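EXOU (Pseudomonas aeruginosa, PDB 4AKX) is a type III secretion toxin with a patatin-like phospholipase domain, which probably kills host cells by cleaving membrane phospholipids and forms a complex with its chaperone SpcU. Local coordinates at residues Asn344-Phe349 with Arg392-Val397. Sequence-based numbering, arbitrary orientation.
Sequences NLILEF and REQTVV
Gln394 and Asn344 open the parallel pairing of strands 344-348 and 395-397, and the edge of this sheet illustrates how a side chain can continue a ladder where the backbone turns away. The type I turn from Arg392 to Thr395 carries the chain into the short strand, with Gln394 at its third position. Its CG lies anti to the carbonyl carbon (chi1 -58°) and the chain runs extended beyond, which brings OE1 to 3.1 Å from the backbone N of Asn344. That N-H approaches from above the carbonyl plane, and the two side-chain amides stand almost perpendicular, 84° apart. The main partner of Gln394 OE1 is Arg340 NH2, which shares it with the Asn344 N-H and would probably polarise the carbonyl. Two residues further along, Ile346 N meets Gln394 O at 3.0 Å, nearly in line with the C=O bond.

Thr395 OG1 donates to Ile346 O at 2.9 Å, also from above the carbonyl plane. The last rung, Glu348 N to Val396 O, is weak at 3.4 Å. On one face, Ile346 CD1 folds over the Gln394 carbonyl; on the other, Val396 CG1 touches Leu345 CD1 and lies 3.9 Å from Leu347 CD2. Leu345 and Leu347 also pack on helix 423-441.

Strand 343-348 pairs on its other edge with 77-82, so 395-397 forms the outer margin, within this chain, of a mixed sheet consistent with a patatin-like phospholipase core. The chemistry implies a backbone pairing supplemented by two side-chain bonds, the Gln394 amide at its start and the Thr395 hydroxyl at Ile346.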
ATOM      1  N   ASN B 344      -1.946  12.289 -38.781  1.00 93.10           N
ATOM      2  CA  ASN B 344      -1.281  11.120 -39.303  1.00 91.35           C
ATOM      3  C   ASN B 344      -2.249  10.104 -39.832  1.00 93.51           C
ATOM      4  O   ASN B 344      -3.289   9.851 -39.230  1.00 94.87           O
ATOM      5  CB  ASN B 344      -0.443  10.491 -38.220  1.00 89.75           C
ATOM      6  CG  ASN B 344       0.747  11.322 -37.889  1.00 88.65           C
ATOM      7  OD1 ASN B 344       1.657  11.443 -38.697  1.00 92.26           O
ATOM      8  ND2 ASN B 344       0.741  11.936 -36.715  1.00 87.14           N
ATOM      9  N   LEU B 345      -1.913   9.523 -40.973  1.00 95.83           N
ATOM     10  CA  LEU B 345      -2.583   8.310 -41.413  1.00 97.36           C
ATOM     11  C   LEU B 345      -1.700   7.152 -41.019  1.00 97.74           C
ATOM     12  O   LEU B 345      -0.568   7.034 -41.512  1.00101.16           O
ATOM     13  CB  LEU B 345      -2.810   8.322 -42.928  1.00 95.05           C
ATOM     14  CG  LEU B 345      -3.730   7.233 -43.495  1.00 94.37           C
ATOM     15  CD1 LEU B 345      -4.921   6.939 -42.602  1.00 92.14           C
ATOM     16  CD2 LEU B 345      -4.191   7.619 -44.889  1.00 96.34           C
ATOM     17  N   ILE B 346      -2.178   6.339 -40.088  1.00 93.55           N
ATOM     18  CA  ILE B 346      -1.351   5.302 -39.547  1.00 94.73           C
ATOM     19  C   ILE B 346      -1.899   3.986 -40.021  1.00 99.78           C
ATOM     20  O   ILE B 346      -3.016   3.622 -39.664  1.00106.76           O
ATOM     21  CB  ILE B 346      -1.335   5.333 -38.014  1.00 96.45           C
ATOM     22  CG1 ILE B 346      -1.137   6.766 -37.506  1.00 99.05           C
ATOM     23  CG2 ILE B 346      -0.224   4.448 -37.482  1.00 95.69           C
ATOM     24  CD1 ILE B 346      -1.909   7.102 -36.237  1.00 98.28           C
ATOM     25  N   LEU B 347      -1.121   3.284 -40.845  1.00102.65           N
ATOM     26  CA  LEU B 347      -1.484   1.947 -41.343  1.00105.47           C
ATOM     27  C   LEU B 347      -0.796   0.822 -40.554  1.00111.96           C
ATOM     28  O   LEU B 347       0.444   0.758 -40.488  1.00113.97           O
ATOM     29  CB  LEU B 347      -1.186   1.830 -42.841  1.00 99.91           C
ATOM     30  CG  LEU B 347      -1.981   2.792 -43.723  1.00 96.26           C
ATOM     31  CD1 LEU B 347      -1.273   3.045 -45.029  1.00 93.67           C
ATOM     32  CD2 LEU B 347      -3.388   2.274 -43.970  1.00 98.11           C
ATOM     33  N   GLU B 348      -1.614  -0.065 -39.979  1.00119.26           N
ATOM     34  CA  GLU B 348      -1.159  -1.052 -39.000  1.00123.32           C
ATOM     35  C   GLU B 348      -1.601  -2.463 -39.388  1.00128.15           C
ATOM     36  O   GLU B 348      -2.660  -2.638 -40.004  1.00125.05           O
ATOM     37  CB  GLU B 348      -1.711  -0.699 -37.620  1.00127.28           C
ATOM     38  CG  GLU B 348      -0.765  -0.977 -36.455  1.00134.78           C
ATOM     39  CD  GLU B 348      -1.435  -0.784 -35.091  1.00142.64           C
ATOM     40  OE1 GLU B 348      -2.684  -0.899 -35.015  1.00146.84           O
ATOM     41  OE2 GLU B 348      -0.717  -0.518 -34.091  1.00141.09           O
ATOM     42  N   PHE B 349      -0.793  -3.460 -39.002  1.00135.69           N
ATOM     43  CA  PHE B 349      -1.018  -4.877 -39.376  1.00140.89           C
ATOM     44  C   PHE B 349      -1.324  -5.820 -38.215  1.00148.47           C
ATOM     45  O   PHE B 349      -0.953  -5.551 -37.066  1.00143.20           O
ATOM     46  CB  PHE B 349       0.180  -5.434 -40.148  1.00132.89           C
ATOM     47  CG  PHE B 349       0.271  -4.934 -41.546  1.00127.78           C
ATOM     48  CD1 PHE B 349      -0.780  -5.105 -42.422  1.00124.85           C
ATOM     49  CD2 PHE B 349       1.404  -4.267 -41.981  1.00127.51           C
ATOM     50  CE1 PHE B 349      -0.706  -4.620 -43.710  1.00124.26           C
ATOM     51  CE2 PHE B 349       1.488  -3.783 -43.270  1.00124.00           C
ATOM     52  CZ  PHE B 349       0.430  -3.957 -44.137  1.00123.80           C
ATOM     53  N   ARG B 392      -5.728   6.071 -32.013  1.00109.81           N
ATOM     54  CA  ARG B 392      -6.758   5.220 -32.571  1.00113.68           C
ATOM     55  C   ARG B 392      -7.523   5.944 -33.699  1.00114.15           C
ATOM     56  O   ARG B 392      -7.777   5.371 -34.759  1.00118.56           O
ATOM     57  CB  ARG B 392      -7.713   4.785 -31.462  1.00115.85           C
ATOM     58  CG  ARG B 392      -8.786   3.800 -31.894  1.00122.93           C
ATOM     59  CD  ARG B 392      -8.262   2.369 -31.959  1.00127.96           C
ATOM     60  NE  ARG B 392      -7.606   1.929 -30.719  1.00129.10           N
ATOM     61  CZ  ARG B 392      -8.242   1.453 -29.645  1.00129.87           C
ATOM     62  NH1 ARG B 392      -9.568   1.376 -29.624  1.00130.03           N
ATOM     63  NH2 ARG B 392      -7.545   1.063 -28.584  1.00128.13           N
ATOM     64  N   GLU B 393      -7.857   7.210 -33.471  1.00110.14           N
ATOM     65  CA  GLU B 393      -8.709   7.960 -34.380  1.00107.79           C
ATOM     66  C   GLU B 393      -8.017   8.143 -35.719  1.00103.04           C
ATOM     67  O   GLU B 393      -8.669   8.324 -36.744  1.00103.40           O
ATOM     68  CB  GLU B 393      -9.076   9.318 -33.757  1.00111.16           C
ATOM     69  CG  GLU B 393      -9.899  10.252 -34.638  1.00115.08           C
ATOM     70  CD  GLU B 393     -11.394  10.049 -34.480  1.00123.70           C
ATOM     71  OE1 GLU B 393     -11.853   8.878 -34.505  1.00128.31           O
ATOM     72  OE2 GLU B 393     -12.117  11.064 -34.349  1.00126.89           O
ATOM     73  N   GLN B 394      -6.694   8.079 -35.704  1.00 99.70           N
ATOM     74  CA  GLN B 394      -5.900   8.345 -36.897  1.00 98.32           C
ATOM     75  C   GLN B 394      -5.294   7.069 -37.445  1.00 98.92           C
ATOM     76  O   GLN B 394      -4.402   7.109 -38.289  1.00 98.31           O
ATOM     77  CB  GLN B 394      -4.764   9.295 -36.576  1.00 96.11           C
ATOM     78  CG  GLN B 394      -5.166  10.628 -35.995  1.00 97.16           C
ATOM     79  CD  GLN B 394      -4.009  11.609 -36.015  1.00 96.62           C
ATOM     80  OE1 GLN B 394      -4.114  12.702 -36.573  1.00 96.42           O
ATOM     81  NE2 GLN B 394      -2.885  11.207 -35.435  1.00 96.69           N
ATOM     82  N   THR B 395      -5.757   5.933 -36.953  1.00101.48           N
ATOM     83  CA  THR B 395      -5.189   4.670 -37.374  1.00105.13           C
ATOM     84  C   THR B 395      -6.220   3.748 -38.024  1.00110.47           C
ATOM     85  O   THR B 395      -7.180   3.283 -37.373  1.00113.95           O
ATOM     86  CB  THR B 395      -4.396   3.972 -36.227  1.00105.55           C
ATOM     87  OG1 THR B 395      -3.326   3.209 -36.781  1.00102.73           O
ATOM     88  CG2 THR B 395      -5.289   3.054 -35.359  1.00107.69           C
ATOM     89  N   VAL B 396      -6.048   3.535 -39.325  1.00112.46           N
ATOM     90  CA  VAL B 396      -6.765   2.467 -40.034  1.00118.72           C
ATOM     91  C   VAL B 396      -5.936   1.174 -40.094  1.00117.89           C
ATOM     92  O   VAL B 396      -4.733   1.197 -40.364  1.00112.11           O
ATOM     93  CB  VAL B 396      -7.287   2.911 -41.435  1.00119.86           C
ATOM     94  CG1 VAL B 396      -6.366   3.953 -42.061  1.00118.11           C
ATOM     95  CG2 VAL B 396      -7.485   1.711 -42.366  1.00117.71           C
ATOM     96  N   VAL B 397      -6.596   0.056 -39.811  1.00122.08           N
ATOM     97  CA  VAL B 397      -5.912  -1.189 -39.495  1.00123.61           C
ATOM     98  C   VAL B 397      -6.420  -2.325 -40.394  1.00124.82           C
ATOM     99  O   VAL B 397      -7.485  -2.887 -40.153  1.00124.16           O
ATOM    100  CB  VAL B 397      -6.054  -1.523 -37.980  1.00122.98           C
ATOM    101  CG1 VAL B 397      -7.496  -1.834 -37.606  1.00123.67           C
ATOM    102  CG2 VAL B 397      -5.121  -2.652 -37.570  1.00127.79           C
TER